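Local coordinates for protein ABC sugar (Ribose) transporter, periplasmic substrate-binding subunit (Rhodobacter sphaeroides, PDB 3L49) that probably binds a sugar in the periplasm as the substrate-binding subunit of an ABC transporter of the ribose type, at residues D16-L21 with G225-V230; T56-K61 with N83-P88; I65-G70 with P77-I82; Y108-E113 with A242-Q247. One frame throughout, in Å; residues are numbered along the deposited sequence. Where two conformers were deposited one is given.

Contact 1. Residues D16-L21 with G225-V230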
loop_
_atom_site.group_PDB
_atom_site.type_symbol
_atom_site.label_atom_id
_atom_site.label_comp_id
_atom_site.label_asym_id
_atom_site.label_seq_id
_atom_site.Cartn_x
_atom_site.Cartn_y
_atom_site.Cartn_z
ATOM N N ASP A 16 -11.298 4.670 -0.277
ATOM C CA ASP A 16 -12.177 3.549 0.060
ATOM C C ASP A 16 -11.852 2.900 1.408
ATOM O O ASP A 16 -12.757 2.446 2.108
ATOM C CB ASP A 16 -12.110 2.500 -1.061
ATOM C CG ASP A 16 -13.302 1.555 -1.069
ATOM O OD1 ASP A 16 -14.448 2.035 -1.229
ATOM O OD2 ASP A 16 -13.085 0.327 -0.945
ATOM N N HIS A 17 -10.600 2.935 1.822
ATOM C CA HIS A 17 -10.111 2.291 3.027
ATOM C C HIS A 17 -9.154 3.266 3.632
ATOM O O HIS A 17 -8.593 4.195 3.095
ATOM C CB HIS A 17 -9.415 0.948 2.814
ATOM C CG HIS A 17 -8.188 1.035 1.964
ATOM N ND1 HIS A 17 -6.918 1.069 2.496
ATOM C CD2 HIS A 17 -8.037 1.101 0.619
ATOM C CE1 HIS A 17 -6.036 1.146 1.516
ATOM N NE2 HIS A 17 -6.688 1.168 0.368
ATOM N N ASP A 18 -8.787 2.797 4.813
ATOM C CA ASP A 18 -8.239 3.623 5.897
ATOM C C ASP A 18 -6.915 4.330 5.589
ATOM O O ASP A 18 -6.738 5.474 5.911
ATOM C CB ASP A 18 -8.080 2.775 7.154
ATOM C CG ASP A 18 -7.789 3.583 8.374
ATOM O OD1 ASP A 18 -8.637 4.402 8.753
ATOM O OD2 ASP A 18 -6.727 3.401 8.978
ATOM N N TRP A 19 -5.985 3.613 5.011
ATOM C CA TRP A 19 -4.693 4.156 4.715
ATOM C C TRP A 19 -4.863 5.268 3.696
ATOM O O TRP A 19 -4.356 6.347 3.869
ATOM C CB TRP A 19 -3.742 3.063 4.210
ATOM C CG TRP A 19 -2.301 3.444 4.102
ATOM C CD1 TRP A 19 -1.306 3.137 4.959
ATOM C CD2 TRP A 19 -1.696 4.183 3.054
ATOM N NE1 TRP A 19 -0.140 3.628 4.516
ATOM C CE2 TRP A 19 -0.346 4.272 3.340
ATOM C CE3 TRP A 19 -2.163 4.754 1.885
ATOM C CZ2 TRP A 19 0.512 4.924 2.537
ATOM C CZ3 TRP A 19 -1.316 5.389 1.099
ATOM C CH2 TRP A 19 0.011 5.481 1.415
ATOM N N ASP A 20 -5.616 4.987 2.651
ATOM C CA ASP A 20 -5.844 5.944 1.573
ATOM C C ASP A 20 -6.519 7.210 2.068
ATOM O O ASP A 20 -6.123 8.303 1.687
ATOM C CB ASP A 20 -6.696 5.312 0.472
ATOM C CG ASP A 20 -5.929 4.300 -0.355
ATOM O OD1 ASP A 20 -4.897 3.782 0.122
ATOM O OD2 ASP A 20 -6.369 4.011 -1.484
ATOM N N LEU A 21 -7.535 7.048 2.916
ATOM C CA LEU A 21 -8.272 8.176 3.463
ATOM C C LEU A 21 -7.380 9.048 4.339
ATOM O O LEU A 21 -7.424 10.275 4.232
ATOM C CB LEU A 21 -9.518 7.713 4.227
ATOM C CG LEU A 21 -10.347 8.834 4.880
ATOM C CD1 LEU A 21 -10.964 9.743 3.829
ATOM C CD2 LEU A 21 -11.415 8.288 5.832
ATOM N N GLY A 225 -1.104 -1.343 8.760
ATOM C CA GLY A 225 -1.430 -0.984 10.128
ATOM C C GLY A 225 -2.853 -0.478 10.291
ATOM O O GLY A 225 -3.113 0.387 11.136
ATOM N N SER A 226 -3.772 -1.013 9.485
ATOM C CA SER A 226 -5.206 -0.718 9.613
ATOM C C SER A 226 -5.693 -1.223 10.971
ATOM O O SER A 226 -5.387 -2.364 11.340
ATOM C CB SER A 226 -6.010 -1.362 8.472
ATOM O OG SER A 226 -6.206 -2.751 8.685
ATOM N N PRO A 227 -6.429 -0.368 11.722
ATOM C CA PRO A 227 -6.820 -0.618 13.119
ATOM C C PRO A 227 -7.376 -2.015 13.406
ATOM O O PRO A 227 -7.054 -2.589 14.446
ATOM C CB PRO A 227 -7.883 0.452 13.376
ATOM C CG PRO A 227 -7.464 1.578 12.510
ATOM C CD PRO A 227 -6.935 0.938 11.255
ATOM N N GLU A 228 -8.173 -2.551 12.480
ATOM C CA GLU A 228 -8.712 -3.915 12.590
ATOM C C GLU A 228 -7.654 -5.020 12.514
ATOM O O GLU A 228 -7.745 -6.004 13.243
ATOM C CB GLU A 228 -9.848 -4.165 11.584
ATOM C CG GLU A 228 -10.016 -3.080 10.501
ATOM C CD GLU A 228 -11.156 -3.360 9.511
ATOM O OE1 GLU A 228 -11.321 -2.562 8.558
ATOM O OE2 GLU A 228 -11.879 -4.371 9.679
ATOM N N PHE A 229 -6.648 -4.862 11.656
ATOM C CA PHE A 229 -5.598 -5.880 11.575
ATOM C C PHE A 229 -4.576 -5.816 12.719
ATOM O O PHE A 229 -4.136 -6.851 13.220
ATOM C CB PHE A 229 -4.912 -5.917 10.205
ATOM C CG PHE A 229 -4.162 -7.200 9.949
ATOM C CD1 PHE A 229 -4.848 -8.385 9.683
ATOM C CD2 PHE A 229 -2.768 -7.233 10.000
ATOM C CE1 PHE A 229 -4.156 -9.578 9.461
ATOM C CE2 PHE A 229 -2.070 -8.413 9.772
ATOM C CZ PHE A 229 -2.761 -9.590 9.502
ATOM N N VAL A 230 -4.220 -4.603 13.133
ATOM C CA VAL A 230 -3.377 -4.369 14.315
ATOM C C VAL A 230 -3.956 -5.050 15.562
ATOM O O VAL A 230 -3.263 -5.807 16.244
ATOM C CB VAL A 230 -3.194 -2.847 14.559
ATOM C CG1 VAL A 230 -2.500 -2.566 15.886
ATOM C CG2 VAL A 230 -2.413 -2.229 13.427
#
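Asp18 and Pro227 meet where the N-terminal ends of two helices, 18-33 and 227-234, face each other across the ligand cleft, so that the contact bridges the two lobes of the periplasmic binding protein fold. The two side chains approach from opposite directions. Asp18 carries the largest single share of the buried surface, and its contact is made by one carboxylate oxygen: OD2 lies 3.4 Å from Pro227 CD, the ring carbon next to the proline nitrogen, and 4.0 Å from Pro227 CG. CG of Asp18 stands anti to its own backbone N (chi1 -169°), which swings the carboxylate out from the first turn of its helix toward the proline. The oxygen that touches the ring carbons also forms a salt bridge with Lys22. Ser226, the N-cap residue of helix 227-234, is the third participant; its CA lies 4.4 Å from Asp18 OD2, while Ser226 N is hydrogen-bonded to Asp200 OD2. NE2 of His17, the N-cap of the facing helix, is hydrogen-bonded to a bound ligand of unknown identity, probably from the crystallisation liquor. Ser226 and Phe229 pack on helix 200-212 and Phe229 on strand 240-245; Trp19 packs on helix 248-263.

Contact 2. Residues T56-K61 with N83-P88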
loop_
_atom_site.group_PDB
_atom_site.type_symbol
_atom_site.label_atom_id
_atom_site.label_comp_id
_atom_site.label_asym_id
_atom_site.label_seq_id
_atom_site.Cartn_x
_atom_site.Cartn_y
_atom_site.Cartn_z
ATOM N N THR A 56 -8.609 17.287 -16.086
ATOM C CA THR A 56 -9.149 18.418 -15.336
ATOM C C THR A 56 -8.059 19.276 -14.700
ATOM O O THR A 56 -8.023 20.499 -14.897
ATOM C CB THR A 56 -10.052 17.902 -14.211
ATOM O OG1 THR A 56 -11.095 17.103 -14.777
ATOM C CG2 THR A 56 -10.646 19.052 -13.415
ATOM N N LEU A 57 -7.170 18.615 -13.953
ATOM C CA LEU A 57 -6.085 19.282 -13.239
ATOM C C LEU A 57 -5.126 19.982 -14.181
ATOM O O LEU A 57 -4.755 21.130 -13.924
ATOM C CB LEU A 57 -5.331 18.301 -12.338
ATOM C CG LEU A 57 -6.017 17.831 -11.050
ATOM C CD1 LEU A 57 -5.195 16.739 -10.354
ATOM C CD2 LEU A 57 -6.306 18.991 -10.092
ATOM N N ILE A 58 -4.750 19.300 -15.268
ATOM C CA ILE A 58 -3.893 19.883 -16.312
ATOM C C ILE A 58 -4.505 21.173 -16.857
ATOM O O ILE A 58 -3.837 22.213 -16.927
ATOM C CB ILE A 58 -3.630 18.887 -17.479
ATOM C CG1 ILE A 58 -2.778 17.711 -16.996
ATOM C CG2 ILE A 58 -2.945 19.592 -18.675
ATOM C CD1 ILE A 58 -2.683 16.569 -17.982
ATOM N N ALA A 59 -5.791 21.092 -17.197
ATOM C CA ALA A 59 -6.552 22.211 -17.747
ATOM C C ALA A 59 -6.815 23.320 -16.726
ATOM O O ALA A 59 -7.096 24.452 -17.112
ATOM C CB ALA A 59 -7.866 21.704 -18.342
ATOM N N GLN A 60 -6.730 22.997 -15.433
ATOM C CA GLN A 60 -6.907 23.998 -14.372
ATOM C C GLN A 60 -5.617 24.714 -13.987
ATOM O O GLN A 60 -5.654 25.695 -13.237
ATOM C CB GLN A 60 -7.548 23.381 -13.135
ATOM C CG GLN A 60 -9.059 23.268 -13.230
ATOM C CD GLN A 60 -9.669 22.448 -12.112
ATOM O OE1 GLN A 60 -10.798 22.698 -11.697
ATOM N NE2 GLN A 60 -8.925 21.463 -11.620
ATOM N N LYS A 61 -4.492 24.220 -14.513
ATOM C CA LYS A 61 -3.156 24.797 -14.300
ATOM C C LYS A 61 -2.826 25.125 -12.830
ATOM O O LYS A 61 -2.753 26.306 -12.455
ATOM C CB LYS A 61 -2.954 26.036 -15.183
ATOM C CG LYS A 61 -2.973 25.760 -16.671
ATOM C CD LYS A 61 -3.132 27.058 -17.454
ATOM C CE LYS A 61 -3.156 26.800 -18.951
ATOM N NZ LYS A 61 -4.308 25.939 -19.344
ATOM N N ASN A 83 3.926 16.586 -17.268
ATOM C CA ASN A 83 5.276 17.083 -17.539
ATOM C C ASN A 83 5.283 17.986 -18.771
ATOM O O ASN A 83 5.953 19.026 -18.774
ATOM C CB ASN A 83 6.280 15.931 -17.727
ATOM C CG ASN A 83 6.404 15.027 -16.496
ATOM O OD1 ASN A 83 6.763 13.854 -16.619
ATOM N ND2 ASN A 83 6.122 15.567 -15.316
ATOM N N ASP A 84 4.518 17.587 -19.795
ATOM C CA ASP A 84 4.332 18.370 -21.024
ATOM C C ASP A 84 3.709 19.729 -20.743
ATOM O O ASP A 84 4.112 20.733 -21.325
ATOM C CB ASP A 84 3.457 17.615 -22.036
ATOM C CG ASP A 84 4.131 16.366 -22.592
ATOM O OD1 ASP A 84 3.479 15.642 -23.383
ATOM O OD2 ASP A 84 5.304 16.098 -22.238
ATOM N N ALA A 85 2.742 19.756 -19.830
ATOM C CA ALA A 85 2.081 20.996 -19.427
ATOM C C ALA A 85 2.970 21.900 -18.566
ATOM O O ALA A 85 2.628 23.059 -18.317
ATOM C CB ALA A 85 0.783 20.684 -18.712
ATOM N N GLY A 86 4.108 21.368 -18.124
ATOM C CA GLY A 86 5.058 22.114 -17.296
ATOM C C GLY A 86 4.611 22.280 -15.850
ATOM O O GLY A 86 4.966 23.263 -15.193
ATOM N N ILE A 87 3.827 21.321 -15.356
ATOM C CA ILE A 87 3.322 21.358 -13.989
ATOM C C ILE A 87 4.143 20.382 -13.147
ATOM O O ILE A 87 4.262 19.211 -13.511
ATOM C CB ILE A 87 1.807 20.991 -13.920
ATOM C CG1 ILE A 87 0.969 21.928 -14.801
ATOM C CG2 ILE A 87 1.289 21.018 -12.474
ATOM C CD1 ILE A 87 -0.398 21.354 -15.184
ATOM N N PRO A 88 4.723 20.870 -12.029
ATOM C CA PRO A 88 5.513 20.047 -11.109
ATOM C C PRO A 88 4.713 18.871 -10.547
ATOM O O PRO A 88 3.595 19.049 -10.054
ATOM C CB PRO A 88 5.878 21.029 -9.996
ATOM C CG PRO A 88 5.804 22.361 -10.625
ATOM C CD PRO A 88 4.673 22.276 -11.586
#
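Ile58 meets Ala85 and Ile87 where helix 47-60 runs beside the end of helix 72-84, two neighbouring helices of an alpha/beta Rossmann-like fold of the periplasmic binding protein type. Along the first segment, Leu57 turns to the sheet, packing on Ile39 and Leu41 of strand 37-42 and on Ile65. Ile58 comes next and offers two surfaces. Its CG2 branch, anti to the backbone N, reaches the methyl of Ala85, with CG2 and CB 3.9 Å apart, while its backbone is covered by Ile87. Ile58 also touches Lys81 and Ile82 in the helix before Ala85. Lys61 then leaves the helix with a positive phi of 48°, and its N is bonded to Ile58 O at 3.2 Å; its CA flanks the end of Ile87 at the exposed edge of the contact. The facing chain turns at Gly86, whose positive phi and two bonds back into the last helical turn make a Schellman motif. That turn brings the buried Ile87 against the last turn of helix 47-60, where it also packs on Ile65, Ile82 and Pro62. The methyl CD1 of Ile87 is thereby set against main chain, 4.0 Å from both Ile58 O and Ile58 CA, and 4.5 Å from Lys61 CA.

Contact 3. Residues I65-G70 with P77-I82; sequences IIEQLG and PWLQKI
Ile65 and Ile82 form the tight part of this contact, with the methyl at the end of one meeting the branch methyl of the other: Ile65 CD1 lies 3.8 Å from Ile82 CG2. The side chains cross obliquely. Ile65 holds its CG1 anti to the carbonyl carbon (chi1 -69°) and extends the chain beyond it, which carries CD1 out from the strand to the helix. Ile82 presents the branch that stands anti to its own backbone N. Further along the strand the packing is looser. Glu67 approaches Leu79 through its aliphatic part, CG being 4.2 Å from Leu79 CD2, and Leu79 comes within range by the end of its side chain. The carboxylate of Glu67 is engaged elsewhere, its OE1 being hydrogen-bonded to Thr94 OG1. On the side of the helix turned from the strand, Gln80 and Lys81 are exposed; NZ of Lys81 lies 4.0 Å above one face of the Trp78 ring, offset toward its rim. The pairing joins strand 64-68 to the helix of the beta-alpha-beta unit 64-68, 72-84, 89-92. Ile54 of helix 47-60 packs against Ile82, while Leu89 of strand 89-92 touches both Ile65 and Leu79.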
loop_
_atom_site.group_PDB
_atom_site.type_symbol
_atom_site.label_atom_id
_atom_site.label_comp_id
_atom_site.label_asym_id
_atom_site.label_seq_id
_atom_site.Cartn_x
_atom_site.Cartn_y
_atom_site.Cartn_z
ATOM N N ILE A 65 0.948 19.228 -8.909
ATOM C CA ILE A 65 0.034 18.088 -8.748
ATOM C C ILE A 65 0.652 17.006 -7.849
ATOM O O ILE A 65 1.832 16.663 -8.003
ATOM C CB ILE A 65 -0.387 17.520 -10.132
ATOM C CG1 ILE A 65 -1.298 18.527 -10.850
ATOM C CG2 ILE A 65 -1.083 16.144 -10.006
ATOM C CD1 ILE A 65 -1.537 18.235 -12.335
ATOM N N ILE A 66 -0.132 16.506 -6.887
ATOM C CA ILE A 66 0.247 15.313 -6.124
ATOM C C ILE A 66 -0.602 14.119 -6.527
ATOM O O ILE A 66 -1.822 14.145 -6.429
ATOM C CB ILE A 66 0.162 15.490 -4.590
ATOM C CG1 ILE A 66 0.736 16.837 -4.133
ATOM C CG2 ILE A 66 0.916 14.359 -3.911
ATOM C CD1 ILE A 66 0.624 17.065 -2.630
ATOM N N GLU A 67 0.052 13.067 -6.992
ATOM C CA GLU A 67 -0.653 11.870 -7.409
ATOM C C GLU A 67 -0.534 10.811 -6.307
ATOM O O GLU A 67 0.549 10.569 -5.795
ATOM C CB GLU A 67 -0.068 11.376 -8.738
ATOM C CG GLU A 67 -0.984 10.480 -9.565
ATOM C CD GLU A 67 -1.155 9.093 -8.974
ATOM O OE1 GLU A 67 -0.183 8.560 -8.397
ATOM O OE2 GLU A 67 -2.271 8.548 -9.073
ATOM N N GLN A 68 -1.639 10.159 -5.964
ATOM C CA GLN A 68 -1.609 9.109 -4.940
ATOM C C GLN A 68 -2.086 7.748 -5.450
ATOM O O GLN A 68 -3.229 7.605 -5.875
ATOM C CB GLN A 68 -2.424 9.546 -3.728
ATOM C CG GLN A 68 -2.621 8.485 -2.675
ATOM C CD GLN A 68 -3.326 9.027 -1.456
ATOM O OE1 GLN A 68 -3.076 10.155 -1.036
ATOM N NE2 GLN A 68 -4.221 8.227 -0.878
ATOM N N LEU A 69 -1.187 6.765 -5.403
ATOM C CA LEU A 69 -1.457 5.354 -5.755
ATOM C C LEU A 69 -2.027 5.112 -7.153
ATOM O O LEU A 69 -1.986 5.987 -8.010
ATOM C CB LEU A 69 -2.308 4.665 -4.679
ATOM C CG LEU A 69 -1.553 4.346 -3.388
ATOM C CD1 LEU A 69 -2.503 4.313 -2.211
ATOM C CD2 LEU A 69 -0.771 3.030 -3.512
ATOM N N GLY A 70 -2.548 3.910 -7.381
ATOM C CA GLY A 70 -3.091 3.559 -8.683
ATOM C C GLY A 70 -2.121 2.784 -9.548
ATOM O O GLY A 70 -0.969 2.558 -9.165
ATOM N N PRO A 77 1.177 7.649 -19.600
ATOM C CA PRO A 77 1.031 8.682 -20.645
ATOM C C PRO A 77 0.411 9.983 -20.137
ATOM O O PRO A 77 0.654 11.041 -20.712
ATOM C CB PRO A 77 0.085 8.035 -21.665
ATOM C CG PRO A 77 0.109 6.572 -21.359
ATOM C CD PRO A 77 0.316 6.479 -19.891
ATOM N N TRP A 78 -0.375 9.894 -19.066
ATOM C CA TRP A 78 -1.037 11.069 -18.497
ATOM C C TRP A 78 -0.108 11.832 -17.572
ATOM O O TRP A 78 -0.175 13.061 -17.495
ATOM C CB TRP A 78 -2.362 10.669 -17.831
ATOM C CG TRP A 78 -3.288 10.113 -18.865
ATOM C CD1 TRP A 78 -3.569 8.794 -19.095
ATOM C CD2 TRP A 78 -3.988 10.857 -19.877
ATOM N NE1 TRP A 78 -4.421 8.675 -20.167
ATOM C CE2 TRP A 78 -4.690 9.924 -20.668
ATOM C CE3 TRP A 78 -4.099 12.224 -20.180
ATOM C CZ2 TRP A 78 -5.504 10.314 -21.739
ATOM C CZ3 TRP A 78 -4.900 12.609 -21.249
ATOM C CH2 TRP A 78 -5.590 11.655 -22.014
ATOM N N LEU A 79 0.769 11.089 -16.901
ATOM C CA LEU A 79 1.855 11.657 -16.111
ATOM C C LEU A 79 2.836 12.403 -17.015
ATOM O O LEU A 79 3.323 13.481 -16.659
ATOM C CB LEU A 79 2.575 10.555 -15.332
ATOM C CG LEU A 79 1.780 9.766 -14.284
ATOM C CD1 LEU A 79 2.637 8.672 -13.678
ATOM C CD2 LEU A 79 1.204 10.659 -13.181
ATOM N N GLN A 80 3.104 11.822 -18.183
ATOM C CA GLN A 80 3.893 12.458 -19.236
ATOM C C GLN A 80 3.294 13.796 -19.686
ATOM O O GLN A 80 4.022 14.771 -19.871
ATOM C CB GLN A 80 4.034 11.504 -20.429
ATOM C CG GLN A 80 4.804 12.068 -21.622
ATOM C CD GLN A 80 6.275 12.255 -21.323
ATOM O OE1 GLN A 80 7.036 11.287 -21.274
ATOM N NE2 GLN A 80 6.687 13.504 -21.119
ATOM N N LYS A 81 1.969 13.838 -19.841
ATOM C CA LYS A 81 1.263 15.067 -20.225
ATOM C C LYS A 81 1.260 16.161 -19.146
ATOM O O LYS A 81 1.214 17.351 -19.487
ATOM C CB LYS A 81 -0.153 14.761 -20.721
ATOM C CG LYS A 81 -0.204 14.315 -22.185
ATOM C CD LYS A 81 -1.402 13.413 -22.463
ATOM C CE LYS A 81 -1.305 12.761 -23.842
ATOM N NZ LYS A 81 -1.996 11.432 -23.896
ATOM N N ILE A 82 1.319 15.772 -17.866
ATOM C CA ILE A 82 1.545 16.742 -16.772
ATOM C C ILE A 82 2.926 17.400 -16.923
ATOM O O ILE A 82 3.070 18.621 -16.748
ATOM C CB ILE A 82 1.395 16.116 -15.355
ATOM C CG1 ILE A 82 0.011 15.496 -15.180
ATOM C CG2 ILE A 82 1.610 17.175 -14.254
ATOM C CD1 ILE A 82 -0.078 14.440 -14.083
#

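Contact 4. Residues Y108-E113 with A242-Q247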
loop_
_atom_site.group_PDB
_atom_site.type_symbol
_atom_site.label_atom_id
_atom_site.label_comp_id
_atom_site.label_asym_id
_atom_site.label_seq_id
_atom_site.Cartn_x
_atom_site.Cartn_y
_atom_site.Cartn_z
ATOM N N TYR A 108 11.254 -1.631 0.759
ATOM C CA TYR A 108 12.339 -2.593 0.613
ATOM C C TYR A 108 12.640 -3.290 1.937
ATOM O O TYR A 108 12.751 -4.511 1.977
ATOM C CB TYR A 108 13.595 -1.879 0.116
ATOM C CG TYR A 108 13.436 -1.178 -1.216
ATOM C CD1 TYR A 108 13.048 0.163 -1.283
ATOM C CD2 TYR A 108 13.686 -1.851 -2.406
ATOM C CE1 TYR A 108 12.907 0.805 -2.502
ATOM C CE2 TYR A 108 13.544 -1.220 -3.620
ATOM C CZ TYR A 108 13.162 0.104 -3.667
ATOM O OH TYR A 108 13.037 0.726 -4.894
ATOM N N SER A 109 12.780 -2.502 3.005
ATOM C CA SER A 109 12.961 -3.014 4.368
ATOM C C SER A 109 11.687 -3.711 4.820
ATOM O O SER A 109 11.729 -4.855 5.275
ATOM C CB SER A 109 13.282 -1.877 5.356
ATOM O OG SER A 109 14.484 -1.205 5.034
ATOM N N ILE A 110 10.565 -2.998 4.695
ATOM C CA ILE A 110 9.235 -3.519 5.009
ATOM C C ILE A 110 9.009 -4.884 4.364
ATOM O O ILE A 110 8.668 -5.839 5.061
ATOM C CB ILE A 110 8.134 -2.513 4.586
ATOM C CG1 ILE A 110 7.993 -1.406 5.634
ATOM C CG2 ILE A 110 6.780 -3.188 4.350
ATOM C CD1 ILE A 110 7.285 -0.161 5.107
ATOM N N GLY A 111 9.253 -4.978 3.055
ATOM C CA GLY A 111 8.985 -6.196 2.310
ATOM C C GLY A 111 9.832 -7.335 2.820
ATOM O O GLY A 111 9.344 -8.454 2.980
ATOM N N ALA A 112 11.100 -7.035 3.101
ATOM C CA ALA A 112 12.044 -8.031 3.577
ATOM C C ALA A 112 11.726 -8.490 4.995
ATOM O O ALA A 112 11.566 -9.690 5.224
ATOM C CB ALA A 112 13.480 -7.504 3.477
ATOM N N GLU A 113 11.608 -7.540 5.926
ATOM C CA GLU A 113 11.361 -7.849 7.341
ATOM C C GLU A 113 10.085 -8.638 7.593
ATOM O O GLU A 113 10.090 -9.572 8.396
ATOM C CB GLU A 113 11.361 -6.586 8.199
ATOM C CG GLU A 113 12.758 -6.048 8.471
ATOM C CD GLU A 113 12.751 -4.674 9.113
ATOM O OE1 GLU A 113 12.015 -4.472 10.107
ATOM O OE2 GLU A 113 13.495 -3.798 8.622
ATOM N N ALA A 242 1.668 -10.853 11.812
ATOM C CA ALA A 242 2.465 -9.618 11.845
ATOM C C ALA A 242 1.975 -8.590 10.840
ATOM O O ALA A 242 1.382 -8.932 9.821
ATOM C CB ALA A 242 3.969 -9.899 11.616
ATOM N N VAL A 243 2.246 -7.325 11.134
ATOM C CA VAL A 243 1.865 -6.227 10.257
ATOM C C VAL A 243 2.964 -5.166 10.216
ATOM O O VAL A 243 3.546 -4.820 11.243
ATOM C CB VAL A 243 0.468 -5.637 10.642
ATOM C CG1 VAL A 243 0.455 -5.038 12.056
ATOM C CG2 VAL A 243 0.004 -4.626 9.624
ATOM N N ALA A 244 3.268 -4.682 9.017
ATOM C CA ALA A 244 4.140 -3.529 8.853
ATOM C C ALA A 244 3.306 -2.254 8.969
ATOM O O ALA A 244 2.627 -1.858 8.022
ATOM C CB ALA A 244 4.857 -3.592 7.518
ATOM N N ALA A 245 3.350 -1.621 10.138
ATOM C CA ALA A 245 2.519 -0.450 10.397
ATOM C C ALA A 245 3.131 0.847 9.882
ATOM O O ALA A 245 4.153 1.301 10.397
ATOM C CB ALA A 245 2.220 -0.339 11.862
ATOM N N GLN A 246 2.475 1.449 8.888
ATOM C CA GLN A 246 2.938 2.674 8.241
ATOM C C GLN A 246 2.314 3.929 8.845
ATOM O O GLN A 246 1.406 3.846 9.660
ATOM C CB GLN A 246 2.578 2.646 6.760
ATOM C CG GLN A 246 3.215 1.542 5.940
ATOM C CD GLN A 246 2.868 1.699 4.484
ATOM O OE1 GLN A 246 3.599 2.336 3.727
ATOM N NE2 GLN A 246 1.717 1.170 4.091
ATOM N N GLN A 247 2.786 5.097 8.411
ATOM C CA GLN A 247 2.195 6.370 8.831
ATOM C C GLN A 247 1.644 7.191 7.652
ATOM O O GLN A 247 2.297 8.155 7.224
ATOM C CB GLN A 247 3.223 7.194 9.610
ATOM C CG GLN A 247 3.749 6.533 10.876
ATOM C CD GLN A 247 5.108 7.059 11.291
ATOM O OE1 GLN A 247 5.465 8.202 11.002
ATOM N NE2 GLN A 247 5.874 6.228 11.987
#
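Ala244 and Ile110 bring helix 107-122 down onto strand 240-245. Along the strand, Val243 turns to the other side of the sheet, where it packs on Phe229 and Val233 of helix 227-234. Ala244 points at the helix instead. Its CB lies 3.7 Å from Ile110 CG2, and the alpha carbons of the two residues are only 6.4 Å apart, a close approach permitted by the small alanine side chain. Ile110 CG2 is the branch anti to the backbone N, directed at the strand, whereas CG1 stands beside that N (chi1 -80°), which carries CD1 toward Gln246. Ala245 points away from the helix and touches Ile279 of strand 271-280. At Gln246 the contact is lighter: Ile110 CD1 lies 4.5 Å from CG, in the aliphatic part of the glutamine. Its amide is used elsewhere, OE1 being hydrogen-bonded to Ser105 OG and NE2 to an unidentified bound ligand. Val223 touches Ile110, Ala244 and Gln246, and Ala276 also meets Ile110. This is the helix-on-sheet packing of an alpha/beta lobe; Gln246, just after the strand, lies in the cleft between the lobes where ligands bind in this family, consistent with a role in the sugar site.

Contacts 1 and 4 lie nearest the bound ligand, which is of unknown identity and probably comes from the crystallisation liquor: Gln246 of contact 4 comes within about 3 Å of it, and in contact 1 His17 is hydrogen-bonded to it, with the side chain of Asp18 about 8 Å away. Their centres are 14 Å apart, and they touch through Phe229 and Trp19. Contact 3 meets contact 1 at the C-terminal end of its strand, where Gln68 NE2 is 3.2 Å from Asp20 O and Leu69 packs on Trp19. Contact 2 sits farther out on the same helix 72-84, its centre 10 Å from that of contact 3 and 34 Å from that of contact 4.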